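Local coordinates for protein CooT (Carboxydothermus hydrogenoformans, PDB 6FAN) that probably serves as a nickel chaperone in the maturation of carbon monoxide dehydrogenase, at residues Ser5-Asn10 against Arg56-Arg61; Leu18-Lys23 against Glu34-Gln39. One frame throughout, in Å; residues are numbered along the deposited sequence.

Contact 1 of 2, residues Ser5-Asn10 against Arg56-Arg61; sequences SAFIVN and RILLER
Phe7 of strand 4-10 is bonded through both its backbone groups to strand 56-61: Phe7 N gives a bond to Ile57 O (2.8 Å, N-H...O 166°) and Phe7 O receives Leu59 N at 2.9 Å. The ladder continues on both sides, with Ile57 N on Ser5 O and Val9 N on Leu59 O, and CA-H groups of Arg56, Ala6 and Ile8 add contacts to carbonyls of this ladder. This is a parallel pairing of the first and last strands of the chain, inside a mixed sheet and one strand in from the edge strand 45-51, which flanks strand 56-61 as 13-27 flanks strand 4-10. On one face Ile8 CD1 rests against Leu59 CB at 3.9 Å, while Ala6 CB approaches both Ile57 CB and Leu59 CD1; Ile43, Leu33 and Leu31 pack against this apolar layer. On the other face Leu58 CD2 lies 4.0 Å from Phe7 CB. The Arg56 chain, bent at chi3 (57°), turns its guanidinium back above the Phe7 ring, placing Arg56 NH1 over one face near the rim, 4.0 Å from Phe7 CE2. With the planes 42° apart and Arg56 CZ 5.2 Å from the Phe7 ring centroid, any cation-pi attraction is weak. Stronger anchors fix the guanidinium from neighbouring strands: Arg56 NH2 forms a salt bridge with Glu14 and NE another with Glu51.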
ATOM      1  N   SER E   5       8.625   5.375  -3.375  1.00 34.49           N
ATOM      2  CA  SER E   5       9.662   4.387  -3.381  1.00 34.72           C
ATOM      3  C   SER E   5       9.380   3.251  -2.409  1.00 32.15           C
ATOM      4  O   SER E   5       8.940   3.479  -1.253  1.00 32.43           O
ATOM      5  CB  SER E   5      10.986   5.073  -3.026  1.00 31.28           C
ATOM      6  OG  SER E   5      11.346   5.926  -4.091  1.00 37.62           O
ATOM      7  N   ALA E   6       9.666   1.999  -2.855  1.00 29.23           N
ATOM      8  CA  ALA E   6       9.569   0.844  -1.942  1.00 28.61           C
ATOM      9  C   ALA E   6      10.929   0.517  -1.309  1.00 28.98           C
ATOM     10  O   ALA E   6      11.940   0.461  -2.012  1.00 31.97           O
ATOM     11  CB  ALA E   6       9.041  -0.347  -2.715  1.00 28.26           C
ATOM     12  N   PHE E   7      10.931   0.266  -0.020  1.00 33.13           N
ATOM     13  CA  PHE E   7      12.142  -0.075   0.741  1.00 34.34           C
ATOM     14  C   PHE E   7      11.965  -1.413   1.444  1.00 38.51           C
ATOM     15  O   PHE E   7      10.845  -1.729   1.877  1.00 40.56           O
ATOM     16  CB  PHE E   7      12.429   0.984   1.804  1.00 33.25           C
ATOM     17  CG  PHE E   7      12.723   2.342   1.247  1.00 36.54           C
ATOM     18  CD1 PHE E   7      14.070   2.749   1.009  1.00 40.44           C
ATOM     19  CD2 PHE E   7      11.678   3.256   0.907  1.00 35.41           C
ATOM     20  CE1 PHE E   7      14.354   4.030   0.486  1.00 31.68           C
ATOM     21  CE2 PHE E   7      12.001   4.525   0.375  1.00 34.62           C
ATOM     22  CZ  PHE E   7      13.328   4.899   0.183  1.00 32.95           C
ATOM     23  N   ILE E   8      13.050  -2.171   1.561  1.00 35.38           N
ATOM     24  CA  ILE E   8      13.054  -3.381   2.414  1.00 35.81           C
ATOM     25  C   ILE E   8      13.615  -2.971   3.765  1.00 43.78           C
ATOM     26  O   ILE E   8      14.700  -2.372   3.832  1.00 49.04           O
ATOM     27  CB  ILE E   8      13.894  -4.545   1.838  1.00 37.25           C
ATOM     28  CG1 ILE E   8      13.514  -4.903   0.422  1.00 37.33           C
ATOM     29  CG2 ILE E   8      13.853  -5.719   2.784  1.00 36.94           C
ATOM     30  CD1 ILE E   8      12.038  -5.226   0.169  1.00 44.30           C
ATOM     31  N   VAL E   9      12.881  -3.271   4.827  1.00 45.14           N
ATOM     32  CA  VAL E   9      13.287  -2.886   6.170  1.00 57.61           C
ATOM     33  C   VAL E   9      13.721  -4.139   6.969  1.00 59.10           C
ATOM     34  O   VAL E   9      12.906  -5.056   7.206  1.00 69.45           O
ATOM     35  CB  VAL E   9      12.203  -2.037   6.914  1.00 51.42           C
ATOM     36  CG1 VAL E   9      12.478  -1.969   8.423  1.00 55.81           C
ATOM     37  CG2 VAL E   9      12.021  -0.653   6.308  1.00 50.90           C
ATOM     38  N   ASN E  10      14.999  -4.188   7.299  1.00 55.88           N
ATOM     39  CA  ASN E  10      15.494  -5.227   8.219  0.50 58.19           C
ATOM     40  C   ASN E  10      15.973  -4.543   9.516  1.00 56.66           C
ATOM     41  O   ASN E  10      17.093  -3.991   9.538  1.00 67.46           O
ATOM     42  CB  ASN E  10      16.650  -6.030   7.564  0.50 54.20           C
ATOM     43  CG  ASN E  10      16.404  -6.451   6.105  0.50 52.47           C
ATOM     44  OD1 ASN E  10      15.808  -7.496   5.871  0.50 56.39           O
ATOM     45  ND2 ASN E  10      16.944  -5.696   5.127  0.50 48.64           N
ATOM     46  N   ARG E  56       6.765   6.716   0.718  1.00 33.53           N
ATOM     47  CA  ARG E  56       7.437   5.481   1.207  1.00 33.47           C
ATOM     48  C   ARG E  56       6.491   4.269   1.298  1.00 35.12           C
ATOM     49  O   ARG E  56       5.399   4.365   1.859  1.00 28.25           O
ATOM     50  CB  ARG E  56       8.123   5.707   2.543  1.00 33.43           C
ATOM     51  CG  ARG E  56       9.276   6.676   2.467  1.00 40.57           C
ATOM     52  CD  ARG E  56       9.638   7.361   3.826  1.00 42.14           C
ATOM     53  NE  ARG E  56       9.962   6.493   4.940  1.00 40.73           N
ATOM     54  CZ  ARG E  56      11.102   5.808   5.071  1.00 44.33           C
ATOM     55  NH1 ARG E  56      12.073   5.850   4.140  1.00 45.85           N
ATOM     56  NH2 ARG E  56      11.271   5.042   6.147  1.00 41.85           N
ATOM     57  N   ILE E  57       6.957   3.148   0.731  1.00 31.71           N
ATOM     58  CA  ILE E  57       6.290   1.865   0.910  1.00 27.78           C
ATOM     59  C   ILE E  57       7.337   1.011   1.658  1.00 28.57           C
ATOM     60  O   ILE E  57       8.390   0.744   1.113  1.00 29.86           O
ATOM     61  CB  ILE E  57       5.940   1.188  -0.436  1.00 26.85           C
ATOM     62  CG1 ILE E  57       4.945   2.049  -1.247  1.00 27.43           C
ATOM     63  CG2 ILE E  57       5.362  -0.213  -0.166  1.00 24.81           C
ATOM     64  CD1 ILE E  57       4.928   1.707  -2.776  1.00 29.34           C
ATOM     65  N   LEU E  58       7.039   0.583   2.885  1.00 30.79           N
ATOM     66  CA  LEU E  58       7.989  -0.201   3.661  1.00 32.24           C
ATOM     67  C   LEU E  58       7.557  -1.637   3.718  1.00 31.11           C
ATOM     68  O   LEU E  58       6.451  -1.936   4.144  1.00 29.94           O
ATOM     69  CB  LEU E  58       8.160   0.348   5.085  1.00 28.65           C
ATOM     70  CG  LEU E  58       8.438   1.857   5.199  1.00 35.94           C
ATOM     71  CD1 LEU E  58       8.828   2.077   6.684  1.00 38.35           C
ATOM     72  CD2 LEU E  58       9.581   2.318   4.295  1.00 33.79           C
ATOM     73  N   LEU E  59       8.463  -2.489   3.257  1.00 27.84           N
ATOM     74  CA  LEU E  59       8.241  -3.918   3.105  1.00 35.00           C
ATOM     75  C   LEU E  59       9.152  -4.686   4.066  1.00 39.48           C
ATOM     76  O   LEU E  59      10.253  -4.223   4.382  1.00 42.09           O
ATOM     77  CB  LEU E  59       8.554  -4.332   1.651  1.00 31.57           C
ATOM     78  CG  LEU E  59       7.805  -3.619   0.525  1.00 33.07           C
ATOM     79  CD1 LEU E  59       8.243  -4.069  -0.854  1.00 29.69           C
ATOM     80  CD2 LEU E  59       6.306  -3.718   0.720  1.00 28.46           C
ATOM     81  N   GLU E  60       8.670  -5.835   4.559  1.00 41.45           N
ATOM     82  CA  GLU E  60       9.507  -6.746   5.359  1.00 45.44           C
ATOM     83  C   GLU E  60       9.485  -8.117   4.714  1.00 43.47           C
ATOM     84  O   GLU E  60       8.405  -8.633   4.422  1.00 40.68           O
ATOM     85  CB  GLU E  60       8.949  -6.823   6.787  1.00 46.25           C
ATOM     86  CG  GLU E  60       9.932  -7.148   7.915  1.00 64.88           C
ATOM     87  CD  GLU E  60       9.574  -6.420   9.231  1.00 74.39           C
ATOM     88  OE1 GLU E  60       9.430  -5.196   9.093  1.00 67.45           O
ATOM     89  OE2 GLU E  60       9.471  -7.041  10.341  1.00 70.66           O
ATOM     90  N   ARG E  61      10.665  -8.698   4.442  1.00 46.14           N
ATOM     91  CA  ARG E  61      10.760 -10.046   3.859  1.00 47.72           C
ATOM     92  C   ARG E  61      10.074 -11.131   4.684  1.00 46.22           C
ATOM     93  O   ARG E  61      10.001 -11.000   5.903  1.00 53.85           O
ATOM     94  CB  ARG E  61      12.198 -10.449   3.560  1.00 49.21           C
ATOM     95  CG  ARG E  61      12.893  -9.584   2.511  1.00 51.08           C
ATOM     96  CD  ARG E  61      14.241 -10.223   2.209  1.00 56.43           C
ATOM     97  NE  ARG E  61      15.004  -9.457   1.240  1.00 52.92           N
ATOM     98  CZ  ARG E  61      14.907  -9.612  -0.072  1.00 58.32           C
ATOM     99  NH1 ARG E  61      14.044 -10.487  -0.580  1.00 61.93           N
ATOM    100  NH2 ARG E  61      15.633  -8.852  -0.889  1.00 54.10           N
TER

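Contact 2 of 2, residues Leu18-Lys23 against Glu34-Gln39; sequences LERVDK and ENIFGQ
A classic beta bulge and an Asx turn shape this end of the hairpin formed by strands 13-27 and 30-35. At the bulge two residues, Asp22 and Lys23, lie opposite the single residue Glu34, whose carbonyl oxygen accepts from Asp22 N (2.8 Å) and Lys23 N (3.0 Å), both donors lying in the carbonyl plane; Glu34 N returns a bond to Lys23 O. Beyond it, Ile36 N reaches Arg20 O at 3.0 Å, just where the chain turns a corner. Asn35 starts a type I turn ending at Gly38. With chi1 at 77°, its CG sits between the backbone N and carbonyl carbon, placing Asn35 OD1 to accept from Phe37 N (2.9 Å) and Gln39 N (3.1 Å), which arrive above opposite faces of the amide. Leu18 crosses Asn35 at about a right angle, Leu18 CD1 lying 3.9 Å from Asn35 ND2. Ile36 CD1 lies over one face of the Arg20 guanidinium, while Arg20 NH1 meets the edge of the Phe37 ring, 3.6 Å from Phe37 CZ, the two planes nearly perpendicular at 87°. Lys23 and Glu34 run side by side, but Glu34 OE2 has its salt bridge with Arg40; Asp22 OD1 accepts from Val53 N of the second subunit. Two backbone donors therefore grip the Glu34 carbonyl and two more hold the Asn35 amide, fixing bulge and turn largely through main-chain N-H groups.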
ATOM      1  N   LEU E  18      12.695  -0.380  -5.141  1.00 36.39           N
ATOM      2  CA  LEU E  18      12.167   0.092  -6.422  1.00 32.10           C
ATOM      3  C   LEU E  18      11.648   1.537  -6.276  1.00 33.53           C
ATOM      4  O   LEU E  18      10.903   1.844  -5.346  1.00 34.80           O
ATOM      5  CB  LEU E  18      11.057  -0.854  -6.949  1.00 34.67           C
ATOM      6  CG  LEU E  18      10.619  -0.625  -8.406  1.00 36.77           C
ATOM      7  CD1 LEU E  18      11.797  -0.828  -9.379  1.00 39.65           C
ATOM      8  CD2 LEU E  18       9.401  -1.415  -8.871  1.00 36.59           C
ATOM      9  N   GLU E  19      12.049   2.395  -7.187  1.00 32.01           N
ATOM     10  CA  GLU E  19      11.656   3.775  -7.137  1.00 36.00           C
ATOM     11  C   GLU E  19      10.478   4.003  -8.032  1.00 39.10           C
ATOM     12  O   GLU E  19      10.251   3.305  -8.980  1.00 36.99           O
ATOM     13  CB  GLU E  19      12.812   4.731  -7.529  1.00 36.47           C
ATOM     14  CG  GLU E  19      14.040   4.751  -6.613  1.00 38.77           C
ATOM     15  CD  GLU E  19      14.898   6.033  -6.640  1.00 46.82           C
ATOM     16  OE1 GLU E  19      15.708   6.214  -7.529  1.00 53.65           O
ATOM     17  OE2 GLU E  19      14.812   6.863  -5.745  1.00 40.58           O
ATOM     18  N   ARG E  20       9.670   4.942  -7.635  1.00 38.25           N
ATOM     19  CA  ARG E  20       8.516   5.417  -8.457  1.00 34.71           C
ATOM     20  C   ARG E  20       7.528   4.296  -8.759  1.00 34.34           C
ATOM     21  O   ARG E  20       7.038   4.199  -9.892  1.00 33.99           O
ATOM     22  CB  ARG E  20       8.931   6.193  -9.695  1.00 38.91           C
ATOM     23  CG  ARG E  20      10.052   7.187  -9.333  1.00 46.36           C
ATOM     24  CD  ARG E  20      10.487   7.922 -10.505  1.00 55.52           C
ATOM     25  NE  ARG E  20       9.583   9.025 -10.767  1.00 61.53           N
ATOM     26  CZ  ARG E  20       9.819   9.986 -11.660  1.00 67.15           C
ATOM     27  NH1 ARG E  20      10.982  10.044 -12.337  1.00 53.89           N
ATOM     28  NH2 ARG E  20       8.919  10.944 -11.871  1.00 71.04           N
ATOM     29  N   VAL E  21       7.191   3.519  -7.734  1.00 31.32           N
ATOM     30  CA  VAL E  21       6.209   2.456  -7.823  1.00 30.21           C
ATOM     31  C   VAL E  21       4.837   3.056  -8.119  1.00 33.97           C
ATOM     32  O   VAL E  21       4.389   4.036  -7.459  1.00 35.93           O
ATOM     33  CB  VAL E  21       6.096   1.677  -6.469  1.00 29.12           C
ATOM     34  CG1 VAL E  21       5.043   0.538  -6.551  1.00 32.77           C
ATOM     35  CG2 VAL E  21       7.493   1.097  -6.139  1.00 31.54           C
ATOM     36  N   ASP E  22       4.185   2.500  -9.137  1.00 30.08           N
ATOM     37  CA  ASP E  22       2.819   2.854  -9.432  1.00 30.36           C
ATOM     38  C   ASP E  22       1.904   1.777  -8.848  1.00 32.40           C
ATOM     39  O   ASP E  22       1.117   2.068  -7.923  1.00 33.26           O
ATOM     40  CB  ASP E  22       2.610   3.004 -10.942  1.00 29.08           C
ATOM     41  CG  ASP E  22       1.156   3.286 -11.302  1.00 34.53           C
ATOM     42  OD1 ASP E  22       0.311   3.614 -10.458  1.00 34.16           O
ATOM     43  OD2 ASP E  22       0.802   3.126 -12.458  1.00 34.92           O
ATOM     44  N   LYS E  23       2.009   0.539  -9.358  1.00 27.61           N
ATOM     45  CA  LYS E  23       1.124  -0.541  -8.895  1.00 30.61           C
ATOM     46  C   LYS E  23       1.814  -1.459  -7.923  1.00 27.86           C
ATOM     47  O   LYS E  23       3.006  -1.767  -8.082  1.00 26.93           O
ATOM     48  CB  LYS E  23       0.587  -1.368 -10.089  1.00 31.70           C
ATOM     49  CG  LYS E  23       0.065  -0.575 -11.279  1.00 32.71           C
ATOM     50  CD  LYS E  23      -1.379  -0.080 -11.251  1.00 43.21           C
ATOM     51  CE  LYS E  23      -1.696   0.769 -12.469  1.00 35.98           C
ATOM     52  NZ  LYS E  23      -1.885  -0.228 -13.547  1.00 48.07           N
ATOM     53  N   GLU E  34       5.059  -2.536  -9.985  1.00 28.43           N
ATOM     54  CA  GLU E  34       5.347  -1.999 -11.319  1.00 28.99           C
ATOM     55  C   GLU E  34       5.561  -0.499 -11.158  1.00 33.51           C
ATOM     56  O   GLU E  34       4.694   0.207 -10.568  1.00 29.41           O
ATOM     57  CB  GLU E  34       4.203  -2.283 -12.268  1.00 31.87           C
ATOM     58  CG  GLU E  34       4.357  -1.700 -13.675  1.00 35.75           C
ATOM     59  CD  GLU E  34       3.150  -1.975 -14.572  1.00 42.10           C
ATOM     60  OE1 GLU E  34       2.053  -1.420 -14.401  1.00 50.02           O
ATOM     61  OE2 GLU E  34       3.262  -2.840 -15.438  1.00 45.94           O
ATOM     62  N   ASN E  35       6.715  -0.021 -11.660  1.00 34.14           N
ATOM     63  CA  ASN E  35       6.979   1.417 -11.567  1.00 40.72           C
ATOM     64  C   ASN E  35       6.435   2.172 -12.779  1.00 44.32           C
ATOM     65  O   ASN E  35       5.918   1.544 -13.726  1.00 43.52           O
ATOM     66  CB  ASN E  35       8.444   1.741 -11.245  1.00 35.79           C
ATOM     67  CG  ASN E  35       9.416   1.589 -12.471  1.00 41.66           C
ATOM     68  OD1 ASN E  35       9.034   1.469 -13.658  1.00 36.83           O
ATOM     69  ND2 ASN E  35      10.688   1.609 -12.157  1.00 45.70           N
ATOM     70  N   ILE E  36       6.532   3.507 -12.744  1.00 44.27           N
ATOM     71  CA  ILE E  36       5.951   4.314 -13.831  1.00 47.10           C
ATOM     72  C   ILE E  36       6.620   4.100 -15.230  1.00 43.17           C
ATOM     73  O   ILE E  36       6.047   4.465 -16.234  1.00 49.50           O
ATOM     74  CB  ILE E  36       5.912   5.830 -13.495  1.00 41.29           C
ATOM     75  CG1 ILE E  36       7.332   6.425 -13.378  1.00 45.88           C
ATOM     76  CG2 ILE E  36       5.043   6.083 -12.282  1.00 42.21           C
ATOM     77  CD1 ILE E  36       7.287   7.951 -13.558  1.00 49.63           C
ATOM     78  N   PHE E  37       7.820   3.513 -15.251  1.00 41.14           N
ATOM     79  CA  PHE E  37       8.528   3.212 -16.517  1.00 54.33           C
ATOM     80  C   PHE E  37       8.204   1.817 -17.046  1.00 59.49           C
ATOM     81  O   PHE E  37       8.684   1.441 -18.123  1.00 75.78           O
ATOM     82  CB  PHE E  37      10.060   3.405 -16.360  1.00 53.24           C
ATOM     83  CG  PHE E  37      10.442   4.729 -15.741  1.00 48.58           C
ATOM     84  CD1 PHE E  37      10.159   5.976 -16.394  1.00 50.50           C
ATOM     85  CD2 PHE E  37      10.964   4.751 -14.462  1.00 53.34           C
ATOM     86  CE1 PHE E  37      10.439   7.164 -15.770  1.00 50.69           C
ATOM     87  CE2 PHE E  37      11.323   5.973 -13.861  1.00 55.54           C
ATOM     88  CZ  PHE E  37      11.074   7.178 -14.525  1.00 51.10           C
ATOM     89  N   GLY E  38       7.395   1.066 -16.294  1.00 50.80           N
ATOM     90  CA  GLY E  38       6.911  -0.270 -16.701  1.00 49.02           C
ATOM     91  C   GLY E  38       7.814  -1.389 -16.213  1.00 47.24           C
ATOM     92  O   GLY E  38       7.555  -2.547 -16.493  1.00 44.62           O
ATOM     93  N   GLN E  39       8.866  -1.050 -15.467  1.00 44.51           N
ATOM     94  CA  GLN E  39       9.711  -2.052 -14.853  1.00 46.45           C
ATOM     95  C   GLN E  39       8.987  -2.778 -13.729  1.00 42.28           C
ATOM     96  O   GLN E  39       8.321  -2.145 -12.885  1.00 43.16           O
ATOM     97  CB  GLN E  39      11.025  -1.410 -14.370  1.00 54.71           C
ATOM     98  CG  GLN E  39      12.041  -2.435 -13.864  1.00 59.35           C
ATOM     99  CD  GLN E  39      13.262  -1.862 -13.123  1.00 69.94           C
ATOM    100  OE1 GLN E  39      13.623  -0.667 -13.266  1.00 73.66           O
ATOM    101  NE2 GLN E  39      13.905  -2.726 -12.293  1.00 58.11           N
TER

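In the fold
Contact 1 joins the first and last strands in the interior of the sheet, whereas contact 2 lies at one end of the 13-27/30-35 hairpin, their centres about 14 Å apart and on opposite sides of the chain's centre. Strands 4-10 and 13-27 are sheet neighbours, so the contacts touch directly: Ala6 N probably hydrogen-bonds to Leu18 O at 2.8 Å, and Ile57 CD1 packs on Val21 CB. Regular parallel ladder and largely buried aliphatic packing characterise contact 1; contact 2 relies on a bulge, a turn and more exposed polar side chains. Both reach the second subunit: Ile57 packs on its Leu52, while Lys23 joins an antiparallel ladder that carries the sheet across the interface.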